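Local coordinates for protein 2-hydroxyisobutanoyl-CoA mutase large subunit (Aquincola tertiaricarbonis, PDB 4R3U) that catalyses, together with a small cobalamin-binding subunit, the interconversion of 2-hydroxyisobutanoyl-CoA and (3S)-3-hydroxybutanoyl-CoA, at residues 109-114 / 166-171; 131-136 / 154-159; 186-191 / 545-550; 224-229 / 448-453. One frame throughout, in Å; residues are numbered along the deposited sequence.

In the fold
Three of the four contacts form a chain on one side of the molecule, and the fourth stands apart. Interactions 2 and 3, with centres 12 Å apart, meet through Met189: its SD lies 3.8 Å from Ile155 CG2, and its CE lies 3.6 Å from Thr157 C. Interaction 1 joins the same group through Leu170 CB, 3.6 Å from Tyr190 OH, and in sequence interaction 2 is nested inside the loop that interaction 1 closes. Interaction 2 touches cobalamin through Met131 and Leu134, whereas the side chain of Phe114 in interaction 1 is about 9 Å from bound 5'-deoxyadenosine. Interaction 4, nested in sequence inside interaction 3, is centred 24 Å from interaction 2 without touching it.

Interaction 1 of 4, residues 109-114 / 166-171; sequences DTNKRF and ADIDLE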
loop_
_atom_site.group_PDB
_atom_site.type_symbol
_atom_site.label_atom_id
_atom_site.label_comp_id
_atom_site.label_asym_id
_atom_site.label_seq_id
_atom_site.Cartn_x
_atom_site.Cartn_y
_atom_site.Cartn_z
ATOM N N ASP A 109 2.547 -32.050 -5.096
ATOM C CA ASP A 109 2.409 -31.070 -4.032
ATOM C C ASP A 109 2.309 -29.631 -4.583
ATOM O O ASP A 109 1.351 -28.911 -4.268
ATOM C CB ASP A 109 3.532 -31.237 -2.982
ATOM C CG ASP A 109 3.573 -32.619 -2.341
ATOM O OD1 ASP A 109 2.488 -33.204 -2.113
ATOM O OD2 ASP A 109 4.691 -33.114 -2.062
ATOM N N THR A 110 3.271 -29.240 -5.430
ATOM C CA THR A 110 3.334 -27.923 -6.095
ATOM C C THR A 110 2.173 -27.758 -7.095
ATOM O O THR A 110 1.675 -26.645 -7.256
ATOM C CB THR A 110 4.742 -27.709 -6.717
ATOM O OG1 THR A 110 5.694 -27.813 -5.667
ATOM C CG2 THR A 110 4.898 -26.359 -7.372
ATOM N N ASN A 111 1.731 -28.864 -7.745
ATOM C CA ASN A 111 0.593 -28.848 -8.674
ATOM C C ASN A 111 -0.700 -28.414 -7.951
ATOM O O ASN A 111 -1.486 -27.663 -8.520
ATOM C CB ASN A 111 0.402 -30.224 -9.323
ATOM C CG ASN A 111 -0.772 -30.316 -10.249
ATOM O OD1 ASN A 111 -1.823 -30.839 -9.883
ATOM N ND2 ASN A 111 -0.623 -29.806 -11.466
ATOM N N LYS A 112 -0.906 -28.888 -6.699
ATOM C CA LYS A 112 -2.042 -28.548 -5.843
ATOM C C LYS A 112 -2.024 -27.015 -5.567
ATOM O O LYS A 112 -3.064 -26.352 -5.708
ATOM C CB LYS A 112 -1.995 -29.382 -4.538
ATOM C CG LYS A 112 -3.166 -29.137 -3.562
ATOM C CD LYS A 112 -2.849 -29.570 -2.127
ATOM C CE LYS A 112 -2.544 -28.427 -1.153
ATOM N NZ LYS A 112 -1.085 -28.141 -0.993
ATOM N N ARG A 113 -0.831 -26.459 -5.228
ATOM C CA ARG A 113 -0.630 -25.013 -5.014
ATOM C C ARG A 113 -0.870 -24.199 -6.306
ATOM O O ARG A 113 -1.482 -23.142 -6.215
ATOM C CB ARG A 113 0.764 -24.707 -4.426
ATOM C CG ARG A 113 0.994 -23.240 -4.015
ATOM C CD ARG A 113 0.044 -22.720 -2.937
ATOM N NE ARG A 113 0.388 -23.292 -1.643
ATOM C CZ ARG A 113 1.183 -22.702 -0.764
ATOM N NH1 ARG A 113 1.487 -23.308 0.366
ATOM N NH2 ARG A 113 1.749 -21.536 -1.047
ATOM N N PHE A 114 -0.427 -24.695 -7.507
ATOM C CA PHE A 114 -0.706 -24.029 -8.797
ATOM C C PHE A 114 -2.204 -23.805 -8.933
ATOM O O PHE A 114 -2.645 -22.689 -9.204
ATOM C CB PHE A 114 -0.220 -24.853 -10.010
ATOM C CG PHE A 114 1.269 -24.886 -10.244
ATOM C CD1 PHE A 114 2.115 -23.963 -9.624
ATOM C CD2 PHE A 114 1.838 -25.857 -11.066
ATOM C CE1 PHE A 114 3.499 -24.004 -9.843
ATOM C CE2 PHE A 114 3.212 -25.863 -11.318
ATOM C CZ PHE A 114 4.036 -24.948 -10.689
ATOM N N ALA A 166 0.305 -31.538 -14.153
ATOM C CA ALA A 166 -0.888 -32.357 -14.335
ATOM C C ALA A 166 -2.114 -31.462 -14.395
ATOM O O ALA A 166 -2.228 -30.528 -13.600
ATOM C CB ALA A 166 -1.019 -33.358 -13.194
ATOM N N ASP A 167 -3.002 -31.720 -15.374
ATOM C CA ASP A 167 -4.248 -30.972 -15.605
ATOM C C ASP A 167 -4.028 -29.463 -15.898
ATOM O O ASP A 167 -4.932 -28.657 -15.683
ATOM C CB ASP A 167 -5.277 -31.193 -14.457
ATOM C CG ASP A 167 -5.312 -32.604 -13.890
ATOM O OD1 ASP A 167 -5.750 -33.537 -14.623
ATOM O OD2 ASP A 167 -4.875 -32.785 -12.735
ATOM N N ILE A 168 -2.836 -29.093 -16.409
ATOM C CA ILE A 168 -2.504 -27.702 -16.728
ATOM C C ILE A 168 -2.367 -27.567 -18.220
ATOM O O ILE A 168 -1.504 -28.227 -18.793
ATOM C CB ILE A 168 -1.205 -27.218 -15.976
ATOM C CG1 ILE A 168 -1.276 -27.411 -14.415
ATOM C CG2 ILE A 168 -0.814 -25.787 -16.396
ATOM C CD1 ILE A 168 -2.155 -26.425 -13.578
ATOM N N ASP A 169 -3.204 -26.726 -18.860
ATOM C CA ASP A 169 -3.157 -26.569 -20.340
ATOM C C ASP A 169 -2.030 -25.630 -20.675
ATOM O O ASP A 169 -2.212 -24.426 -20.576
ATOM C CB ASP A 169 -4.494 -26.047 -20.912
ATOM C CG ASP A 169 -4.642 -26.187 -22.407
ATOM O OD1 ASP A 169 -3.618 -26.106 -23.118
ATOM O OD2 ASP A 169 -5.782 -26.392 -22.870
ATOM N N LEU A 170 -0.872 -26.175 -21.060
ATOM C CA LEU A 170 0.339 -25.393 -21.329
ATOM C C LEU A 170 0.241 -24.392 -22.470
ATOM O O LEU A 170 1.010 -23.406 -22.481
ATOM C CB LEU A 170 1.620 -26.264 -21.415
ATOM C CG LEU A 170 1.825 -27.332 -20.341
ATOM C CD1 LEU A 170 2.939 -28.279 -20.734
ATOM C CD2 LEU A 170 2.027 -26.738 -18.989
ATOM N N GLU A 171 -0.722 -24.626 -23.397
ATOM C CA GLU A 171 -1.028 -23.740 -24.518
ATOM C C GLU A 171 -1.955 -22.576 -24.115
ATOM O O GLU A 171 -2.031 -21.589 -24.839
ATOM C CB GLU A 171 -1.698 -24.512 -25.628
ATOM C CG GLU A 171 -0.769 -25.318 -26.500
ATOM C CD GLU A 171 -1.581 -26.141 -27.471
ATOM O OE1 GLU A 171 -2.781 -26.368 -27.188
ATOM O OE2 GLU A 171 -1.028 -26.546 -28.521
#
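The carboxamide of Asn111 meets Ala166, while Phe114, three residues on, meets Ile168 through its CB, its ring having Thr110 O over one face, 3.4 Å above the plane and offset toward the rim. Through its amide nitrogen, Asn111 ND2 donates to Ala166 O at 2.8 Å with an N-H...O angle of 152°. The donor arrives in the carbonyl plane on a lone pair, although the oxygen sits slightly out of the amide plane of Asn111. With chi1 at 178°, Asn111 CG is trans to the backbone N, a setting that carries the amide outward from the helix to the loop.

Helix 107-119 links strand 97-102 to the neighbouring parallel strand 125-128 in the beta-alpha-beta crossover of a TIM barrel, and residues 166-171 belong to the loop running into the next strand, 175-178. Phe114 and Ile168 both pack on Ile125, so the helix and the loop share one strand as their floor.

Both ends of the Asn111 amide have further partners: ND2 also bonds to Leu164 O, and OD1 to Lys115 NZ, which forms a salt bridge with Asp167 as well. Next to the same nitrogen, Ile168 CG1 lies 3.9 Å from Asn111 ND2. Ile168 CD1 reaches Phe114 at its CB rather than its ring, 4.4 Å away.

Interaction 2 of 4, residues 131-136 / 154-159; sequences MPTLMG and AIDTLA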
loop_
_atom_site.group_PDB
_atom_site.type_symbol
_atom_site.label_atom_id
_atom_site.label_comp_id
_atom_site.label_asym_id
_atom_site.label_seq_id
_atom_site.Cartn_x
_atom_site.Cartn_y
_atom_site.Cartn_z
ATOM N N MET A 131 16.996 -27.208 -3.576
ATOM C CA MET A 131 18.434 -27.116 -3.736
ATOM C C MET A 131 19.025 -28.218 -4.580
ATOM O O MET A 131 19.761 -27.871 -5.500
ATOM C CB MET A 131 19.144 -26.975 -2.382
ATOM C CG MET A 131 18.810 -25.701 -1.635
ATOM S SD MET A 131 18.716 -24.219 -2.678
ATOM C CE MET A 131 20.387 -23.954 -3.155
ATOM N N PRO A 132 18.702 -29.526 -4.372
ATOM C CA PRO A 132 19.276 -30.564 -5.262
ATOM C C PRO A 132 19.054 -30.258 -6.754
ATOM O O PRO A 132 20.016 -30.241 -7.530
ATOM C CB PRO A 132 18.571 -31.851 -4.811
ATOM C CG PRO A 132 18.260 -31.604 -3.381
ATOM C CD PRO A 132 17.897 -30.142 -3.292
ATOM N N THR A 133 17.808 -29.923 -7.128
ATOM C CA THR A 133 17.381 -29.591 -8.488
ATOM C C THR A 133 18.116 -28.364 -9.039
ATOM O O THR A 133 18.575 -28.378 -10.182
ATOM C CB THR A 133 15.838 -29.472 -8.520
ATOM O OG1 THR A 133 15.284 -30.691 -8.029
ATOM C CG2 THR A 133 15.276 -29.166 -9.902
ATOM N N LEU A 134 18.227 -27.309 -8.210
ATOM C CA LEU A 134 18.916 -26.054 -8.542
ATOM C C LEU A 134 20.415 -26.286 -8.784
ATOM O O LEU A 134 21.011 -25.676 -9.681
ATOM C CB LEU A 134 18.708 -25.024 -7.426
ATOM C CG LEU A 134 17.292 -24.393 -7.314
ATOM C CD1 LEU A 134 17.172 -23.543 -6.042
ATOM C CD2 LEU A 134 16.911 -23.601 -8.569
ATOM N N MET A 135 20.998 -27.197 -7.994
ATOM C CA MET A 135 22.410 -27.556 -7.993
ATOM C C MET A 135 22.777 -28.708 -8.948
ATOM O O MET A 135 23.947 -29.050 -9.057
ATOM C CB MET A 135 22.892 -27.806 -6.539
ATOM C CG MET A 135 22.744 -26.606 -5.623
ATOM S SD MET A 135 23.321 -25.040 -6.321
ATOM C CE MET A 135 25.139 -25.118 -6.108
ATOM N N GLY A 136 21.782 -29.274 -9.621
ATOM C CA GLY A 136 21.969 -30.328 -10.615
ATOM C C GLY A 136 22.022 -31.753 -10.111
ATOM O O GLY A 136 22.477 -32.646 -10.831
ATOM N N ALA A 154 10.943 -30.765 -6.126
ATOM C CA ALA A 154 11.985 -31.672 -6.569
ATOM C C ALA A 154 11.660 -32.123 -7.990
ATOM O O ALA A 154 10.545 -32.607 -8.241
ATOM C CB ALA A 154 12.053 -32.874 -5.648
ATOM N N ILE A 155 12.609 -31.912 -8.932
ATOM C CA ILE A 155 12.481 -32.402 -10.292
ATOM C C ILE A 155 13.759 -33.193 -10.619
ATOM O O ILE A 155 14.858 -32.630 -10.620
ATOM C CB ILE A 155 12.073 -31.361 -11.394
ATOM C CG1 ILE A 155 10.841 -30.498 -10.987
ATOM C CG2 ILE A 155 11.847 -32.063 -12.779
ATOM C CD1 ILE A 155 9.449 -31.172 -11.055
ATOM N N ASP A 156 13.614 -34.515 -10.852
ATOM C CA ASP A 156 14.755 -35.384 -11.195
ATOM C C ASP A 156 14.570 -35.921 -12.577
ATOM O O ASP A 156 15.543 -36.077 -13.295
ATOM C CB ASP A 156 14.926 -36.566 -10.207
ATOM C CG ASP A 156 15.234 -36.185 -8.772
ATOM O OD1 ASP A 156 15.724 -35.078 -8.549
ATOM O OD2 ASP A 156 14.970 -36.992 -7.878
ATOM N N THR A 157 13.303 -36.188 -12.944
ATOM C CA THR A 157 12.837 -36.837 -14.186
ATOM C C THR A 157 11.657 -36.073 -14.859
ATOM O O THR A 157 10.999 -35.236 -14.235
ATOM C CB THR A 157 12.386 -38.276 -13.843
ATOM O OG1 THR A 157 11.246 -38.218 -12.976
ATOM C CG2 THR A 157 13.473 -39.099 -13.176
ATOM N N LEU A 158 11.398 -36.387 -16.129
ATOM C CA LEU A 158 10.288 -35.839 -16.908
ATOM C C LEU A 158 8.963 -36.291 -16.251
ATOM O O LEU A 158 7.991 -35.523 -16.234
ATOM C CB LEU A 158 10.396 -36.325 -18.355
ATOM C CG LEU A 158 9.192 -36.190 -19.294
ATOM C CD1 LEU A 158 8.784 -34.726 -19.486
ATOM C CD2 LEU A 158 9.516 -36.824 -20.636
ATOM N N ALA A 159 8.960 -37.513 -15.659
ATOM C CA ALA A 159 7.851 -38.092 -14.909
ATOM C C ALA A 159 7.376 -37.140 -13.800
ATOM O O ALA A 159 6.169 -36.989 -13.616
ATOM C CB ALA A 159 8.274 -39.415 -14.308
#
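Thr133 meets the backbone of Ile155 where a short helix of the TIM barrel meets the loop leading into helix 158-164. Helix 131-135 comes just after barrel strand 125-128, and helix 158-164 comes before the next barrel strand, 175-178, so the contact lies within the connection between two neighbouring parallel strands.

One hydrogen bond joins the two segments. Ile155 N donates to Thr133 OG1 at 3.1 Å, and the angle of 169° makes it nearly straight. The hydroxyl oxygen lies trans to its own carbonyl carbon (chi1 -56°), which turns it from the helix toward the loop backbone. Asp130 OD1 is a second hydrogen-bond partner of the same oxygen, so this buried hydroxyl is gripped from both the loop and the residues just before its helix.

Other polar bonds fix the two segments separately. Gly136 closes helix 131-135 with positive phi in a Schellman motif. Thr157 is the N-cap of helix 158-164, its side chain capping a backbone N further on. Asp156 OD2 is held by Ser139, Gln505 and Thr509.

Van der Waals contacts reach the cofactor and the partner subunit as well as the loop. Met131 and Leu134 touch cobalamin, while Met131 and Pro132 pack on Leu26 of the small subunit. Ile155, by contrast, sends the end of its side chain away from Thr133. Across the contact, Thr133 CG2 stands 4.2 Å from Ile155 CB and 3.6 Å from the backbone oxygen, Ile155 O.

Interaction 3 of 4, residues 186-191 / 545-550; sequences LLAMYV and ELVKAG
Met189 and Val547 cross obliquely, and the valine is the residue that engages both of its neighbours on the other helix. Val547 CB and CG1 each lie 3.8 Å from Met189 CG. The methionine chain beyond CG is extended (chi2 177°), so it runs past the valine and brings Met189 CE to within 4.1 Å of Val547 CG1. The other valine branch turns to the alanine: Val547 CG2 is 3.7 Å from Ala188 O and 4.1 Å from Ala188 CB. This branch sits between the valine's own backbone N and carbonyl carbon. The small alanine side chain lets the valine methyl come down on the helix backbone itself, and Met189 CA and Val547 CA, the closest CA pair across the two segments, are 6.0 Å apart.

No hydrogen bond spans the two segments. A charged link lies nearby, where Lys548 NZ forms a salt bridge with Glu195, further along helix 183-196, besides a long one to Glu545 within its own helix. Gly550 ends helix 540-549 in a Schellman motif. The arrangement is apolar helix-on-helix packing: helix 183-196, which joins TIM-barrel strands 175-178 and 206-208, carries helix 540-549 of the C-terminal region on its side.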
loop_
_atom_site.group_PDB
_atom_site.type_symbol
_atom_site.label_atom_id
_atom_site.label_comp_id
_atom_site.label_asym_id
_atom_site.label_seq_id
_atom_site.Cartn_x
_atom_site.Cartn_y
_atom_site.Cartn_z
ATOM N N LEU A 186 15.576 -28.791 -17.691
ATOM C CA LEU A 186 14.165 -28.479 -17.460
ATOM C C LEU A 186 13.443 -27.986 -18.698
ATOM O O LEU A 186 12.288 -28.359 -18.900
ATOM C CB LEU A 186 13.974 -27.572 -16.248
ATOM C CG LEU A 186 13.650 -28.356 -15.007
ATOM C CD1 LEU A 186 14.857 -29.026 -14.443
ATOM C CD2 LEU A 186 13.083 -27.498 -13.995
ATOM N N LEU A 187 14.149 -27.229 -19.570
ATOM C CA LEU A 187 13.605 -26.796 -20.851
ATOM C C LEU A 187 13.404 -28.015 -21.791
ATOM O O LEU A 187 12.397 -28.086 -22.503
ATOM C CB LEU A 187 14.496 -25.719 -21.511
ATOM C CG LEU A 187 14.028 -25.182 -22.882
ATOM C CD1 LEU A 187 12.584 -24.606 -22.844
ATOM C CD2 LEU A 187 15.027 -24.212 -23.456
ATOM N N ALA A 188 14.349 -28.973 -21.771
ATOM C CA ALA A 188 14.258 -30.203 -22.555
ATOM C C ALA A 188 13.038 -31.010 -22.101
ATOM O O ALA A 188 12.320 -31.540 -22.947
ATOM C CB ALA A 188 15.519 -31.029 -22.386
ATOM N N MET A 189 12.785 -31.057 -20.776
ATOM C CA MET A 189 11.649 -31.757 -20.167
ATOM C C MET A 189 10.344 -31.106 -20.537
ATOM O O MET A 189 9.364 -31.823 -20.801
ATOM C CB MET A 189 11.775 -31.814 -18.644
ATOM C CG MET A 189 12.736 -32.856 -18.148
ATOM S SD MET A 189 12.897 -32.804 -16.351
ATOM C CE MET A 189 14.246 -33.961 -16.119
ATOM N N TYR A 190 10.328 -29.749 -20.565
ATOM C CA TYR A 190 9.147 -28.987 -20.929
ATOM C C TYR A 190 8.747 -29.271 -22.377
ATOM O O TYR A 190 7.564 -29.532 -22.650
ATOM C CB TYR A 190 9.366 -27.485 -20.683
ATOM C CG TYR A 190 8.081 -26.682 -20.629
ATOM C CD1 TYR A 190 7.246 -26.729 -19.508
ATOM C CD2 TYR A 190 7.720 -25.838 -21.674
ATOM C CE1 TYR A 190 6.076 -25.961 -19.439
ATOM C CE2 TYR A 190 6.549 -25.073 -21.621
ATOM C CZ TYR A 190 5.729 -25.136 -20.502
ATOM O OH TYR A 190 4.584 -24.366 -20.454
ATOM N N VAL A 191 9.755 -29.259 -23.294
ATOM C CA VAL A 191 9.584 -29.526 -24.720
ATOM C C VAL A 191 9.080 -30.952 -24.921
ATOM O O VAL A 191 8.077 -31.144 -25.611
ATOM C CB VAL A 191 10.856 -29.179 -25.552
ATOM C CG1 VAL A 191 10.758 -29.690 -26.998
ATOM C CG2 VAL A 191 11.110 -27.679 -25.535
ATOM N N GLU A 545 15.950 -35.796 -26.209
ATOM C CA GLU A 545 15.897 -37.249 -26.397
ATOM C C GLU A 545 16.234 -38.027 -25.124
ATOM O O GLU A 545 15.567 -39.017 -24.797
ATOM C CB GLU A 545 16.762 -37.689 -27.576
ATOM C CG GLU A 545 16.123 -37.402 -28.931
ATOM C CD GLU A 545 14.685 -37.873 -29.086
ATOM O OE1 GLU A 545 14.447 -39.093 -28.934
ATOM O OE2 GLU A 545 13.790 -37.015 -29.286
ATOM N N LEU A 546 17.206 -37.518 -24.370
ATOM C CA LEU A 546 17.648 -38.095 -23.108
ATOM C C LEU A 546 16.545 -38.140 -22.048
ATOM O O LEU A 546 16.228 -39.226 -21.557
ATOM C CB LEU A 546 18.876 -37.345 -22.574
ATOM C CG LEU A 546 20.238 -37.814 -23.106
ATOM C CD1 LEU A 546 21.291 -36.740 -22.892
ATOM C CD2 LEU A 546 20.655 -39.142 -22.465
ATOM N N VAL A 547 15.973 -36.978 -21.691
ATOM C CA VAL A 547 14.855 -36.855 -20.723
ATOM C C VAL A 547 13.654 -37.772 -21.099
ATOM O O VAL A 547 13.110 -38.464 -20.222
ATOM C CB VAL A 547 14.446 -35.386 -20.404
ATOM C CG1 VAL A 547 15.642 -34.585 -19.896
ATOM C CG2 VAL A 547 13.785 -34.688 -21.589
ATOM N N LYS A 548 13.328 -37.839 -22.426
ATOM C CA LYS A 548 12.286 -38.692 -23.004
ATOM C C LYS A 548 12.611 -40.149 -22.721
ATOM O O LYS A 548 11.720 -40.911 -22.322
ATOM C CB LYS A 548 12.186 -38.487 -24.529
ATOM C CG LYS A 548 11.244 -37.380 -24.939
ATOM C CD LYS A 548 11.420 -36.993 -26.385
ATOM C CE LYS A 548 10.215 -36.251 -26.922
ATOM N NZ LYS A 548 10.348 -35.969 -28.383
ATOM N N ALA A 549 13.897 -40.529 -22.921
ATOM C CA ALA A 549 14.380 -41.893 -22.763
ATOM C C ALA A 549 14.416 -42.400 -21.302
ATOM O O ALA A 549 14.607 -43.598 -21.066
ATOM C CB ALA A 549 15.735 -42.038 -23.445
ATOM N N GLY A 550 14.204 -41.497 -20.358
ATOM C CA GLY A 550 14.199 -41.803 -18.932
ATOM C C GLY A 550 15.440 -41.367 -18.168
ATOM O O GLY A 550 15.641 -41.798 -17.027
#

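Interaction 4 of 4, residues 224-229 / 448-453; sequences YPIAPS and KLIEQG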
loop_
_atom_site.group_PDB
_atom_site.type_symbol
_atom_site.label_atom_id
_atom_site.label_comp_id
_atom_site.label_asym_id
_atom_site.label_seq_id
_atom_site.Cartn_x
_atom_site.Cartn_y
_atom_site.Cartn_z
ATOM N N TYR A 224 29.240 -25.999 -13.527
ATOM C CA TYR A 224 30.445 -25.973 -14.350
ATOM C C TYR A 224 31.131 -24.626 -14.325
ATOM O O TYR A 224 30.492 -23.633 -13.940
ATOM C CB TYR A 224 30.051 -26.304 -15.814
ATOM C CG TYR A 224 29.157 -27.520 -15.914
ATOM C CD1 TYR A 224 29.649 -28.798 -15.624
ATOM C CD2 TYR A 224 27.800 -27.391 -16.225
ATOM C CE1 TYR A 224 28.823 -29.918 -15.677
ATOM C CE2 TYR A 224 26.964 -28.508 -16.282
ATOM C CZ TYR A 224 27.486 -29.770 -16.015
ATOM O OH TYR A 224 26.688 -30.884 -16.065
ATOM N N PRO A 225 32.391 -24.554 -14.823
ATOM C CA PRO A 225 33.065 -23.247 -14.931
ATOM C C PRO A 225 32.293 -22.296 -15.863
ATOM O O PRO A 225 31.452 -22.744 -16.656
ATOM C CB PRO A 225 34.441 -23.616 -15.524
ATOM C CG PRO A 225 34.615 -25.078 -15.285
ATOM C CD PRO A 225 33.247 -25.641 -15.357
ATOM N N ILE A 226 32.560 -20.994 -15.753
ATOM C CA ILE A 226 31.892 -19.913 -16.496
ATOM C C ILE A 226 31.689 -20.178 -17.998
ATOM O O ILE A 226 30.544 -20.127 -18.464
ATOM C CB ILE A 226 32.564 -18.540 -16.223
ATOM C CG1 ILE A 226 32.787 -18.310 -14.701
ATOM C CG2 ILE A 226 31.743 -17.420 -16.858
ATOM C CD1 ILE A 226 33.455 -17.066 -14.335
ATOM N N ALA A 227 32.786 -20.472 -18.741
ATOM C CA ALA A 227 32.770 -20.701 -20.192
ATOM C C ALA A 227 31.769 -21.765 -20.688
ATOM O O ALA A 227 30.882 -21.387 -21.463
ATOM C CB ALA A 227 34.172 -20.953 -20.722
ATOM N N PRO A 228 31.830 -23.062 -20.244
ATOM C CA PRO A 228 30.828 -24.032 -20.717
ATOM C C PRO A 228 29.408 -23.686 -20.295
ATOM O O PRO A 228 28.471 -23.985 -21.035
ATOM C CB PRO A 228 31.299 -25.357 -20.119
ATOM C CG PRO A 228 32.190 -25.020 -19.020
ATOM C CD PRO A 228 32.823 -23.718 -19.356
ATOM N N SER A 229 29.254 -23.027 -19.136
ATOM C CA SER A 229 27.960 -22.615 -18.583
ATOM C C SER A 229 27.272 -21.506 -19.405
ATOM O O SER A 229 26.031 -21.438 -19.442
ATOM C CB SER A 229 28.122 -22.157 -17.147
ATOM O OG SER A 229 28.557 -23.231 -16.344
ATOM N N LYS A 448 35.840 -11.526 -16.932
ATOM C CA LYS A 448 37.101 -11.211 -16.243
ATOM C C LYS A 448 36.872 -10.585 -14.863
ATOM O O LYS A 448 37.524 -10.989 -13.900
ATOM C CB LYS A 448 38.021 -10.315 -17.100
ATOM C CG LYS A 448 38.395 -10.900 -18.470
ATOM C CD LYS A 448 39.121 -12.292 -18.499
ATOM C CE LYS A 448 38.263 -13.473 -18.981
ATOM N NZ LYS A 448 37.445 -13.205 -20.218
ATOM N N LEU A 449 35.910 -9.644 -14.771
ATOM C CA LEU A 449 35.533 -8.958 -13.538
ATOM C C LEU A 449 34.840 -9.894 -12.564
ATOM O O LEU A 449 34.991 -9.709 -11.357
ATOM C CB LEU A 449 34.679 -7.718 -13.845
ATOM C CG LEU A 449 35.392 -6.359 -13.988
ATOM C CD1 LEU A 449 36.736 -6.493 -14.659
ATOM C CD2 LEU A 449 34.531 -5.380 -14.761
ATOM N N ILE A 450 34.107 -10.906 -13.077
ATOM C CA ILE A 450 33.461 -11.957 -12.278
ATOM C C ILE A 450 34.590 -12.818 -11.719
ATOM O O ILE A 450 34.598 -13.107 -10.522
ATOM C CB ILE A 450 32.414 -12.787 -13.097
ATOM C CG1 ILE A 450 31.104 -11.983 -13.317
ATOM C CG2 ILE A 450 32.131 -14.145 -12.445
ATOM C CD1 ILE A 450 30.046 -12.647 -14.267
ATOM N N GLU A 451 35.591 -13.150 -12.568
ATOM C CA GLU A 451 36.776 -13.911 -12.154
ATOM C C GLU A 451 37.630 -13.139 -11.118
ATOM O O GLU A 451 38.271 -13.766 -10.277
ATOM C CB GLU A 451 37.620 -14.312 -13.367
ATOM C CG GLU A 451 36.996 -15.398 -14.230
ATOM C CD GLU A 451 37.643 -15.634 -15.588
ATOM O OE1 GLU A 451 38.592 -14.896 -15.950
ATOM O OE2 GLU A 451 37.183 -16.557 -16.300
ATOM N N GLN A 452 37.634 -11.790 -11.177
ATOM C CA GLN A 452 38.380 -10.934 -10.234
ATOM C C GLN A 452 37.532 -10.671 -8.949
ATOM O O GLN A 452 38.037 -10.074 -7.995
ATOM C CB GLN A 452 38.756 -9.581 -10.893
ATOM C CG GLN A 452 39.836 -9.626 -11.996
ATOM C CD GLN A 452 39.947 -8.322 -12.804
ATOM O OE1 GLN A 452 39.659 -7.216 -12.315
ATOM N NE2 GLN A 452 40.378 -8.411 -14.066
ATOM N N GLY A 453 36.248 -11.065 -8.978
ATOM C CA GLY A 453 35.280 -10.858 -7.905
ATOM C C GLY A 453 34.892 -9.407 -7.697
ATOM O O GLY A 453 34.483 -9.028 -6.596
#
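Ile226 reaches helix 446-451 through a single atom, its terminal methyl CD1. With chi1 at -48°, its CG1 is trans to the carbonyl carbon, and chi2 at 178° then stretches the branch straight outward. Ile226 CD1 thus touches two consecutive residues, 3.7 Å from Ile450 CG2 and 3.9 Å from Glu451 CG.

The two isoleucines share the same kind of conformation, since Ile450 likewise has CG1 trans to its carbonyl carbon and CG2 trans to its backbone N. They present different branches, however: the long arm of Ile226 meets the short arm of Ile450. Glu451 contributes only the aliphatic part of its side chain, which is extended beyond CG and lies at an oblique angle to Ile226.

Helix 226-243 belongs to the TIM barrel, in the connection from strand 206-208 to strand 247-248. Helix 446-451 comes much later in the chain, so the contact ties the barrel's outer layer to the region that follows the last strand. Tyr216 of helix 213-219 touches both isoleucines, and Phe455 packs on Ile450 from helix 454-472.

The start of helix 226-243 has polar bonds of its own. Pro225 is its N-cap, and Ser229 OG donates to Pro225 O at 3.0 Å from well above the carbonyl plane, 49° out of it. The same hydroxyl bonds to Tyr216 OH. At the other segment, Gly453 leaves the helix with positive phi in a Schellman motif, its N bonded to Ile450 O at 3.0 Å, and serves as N-cap of helix 454-472.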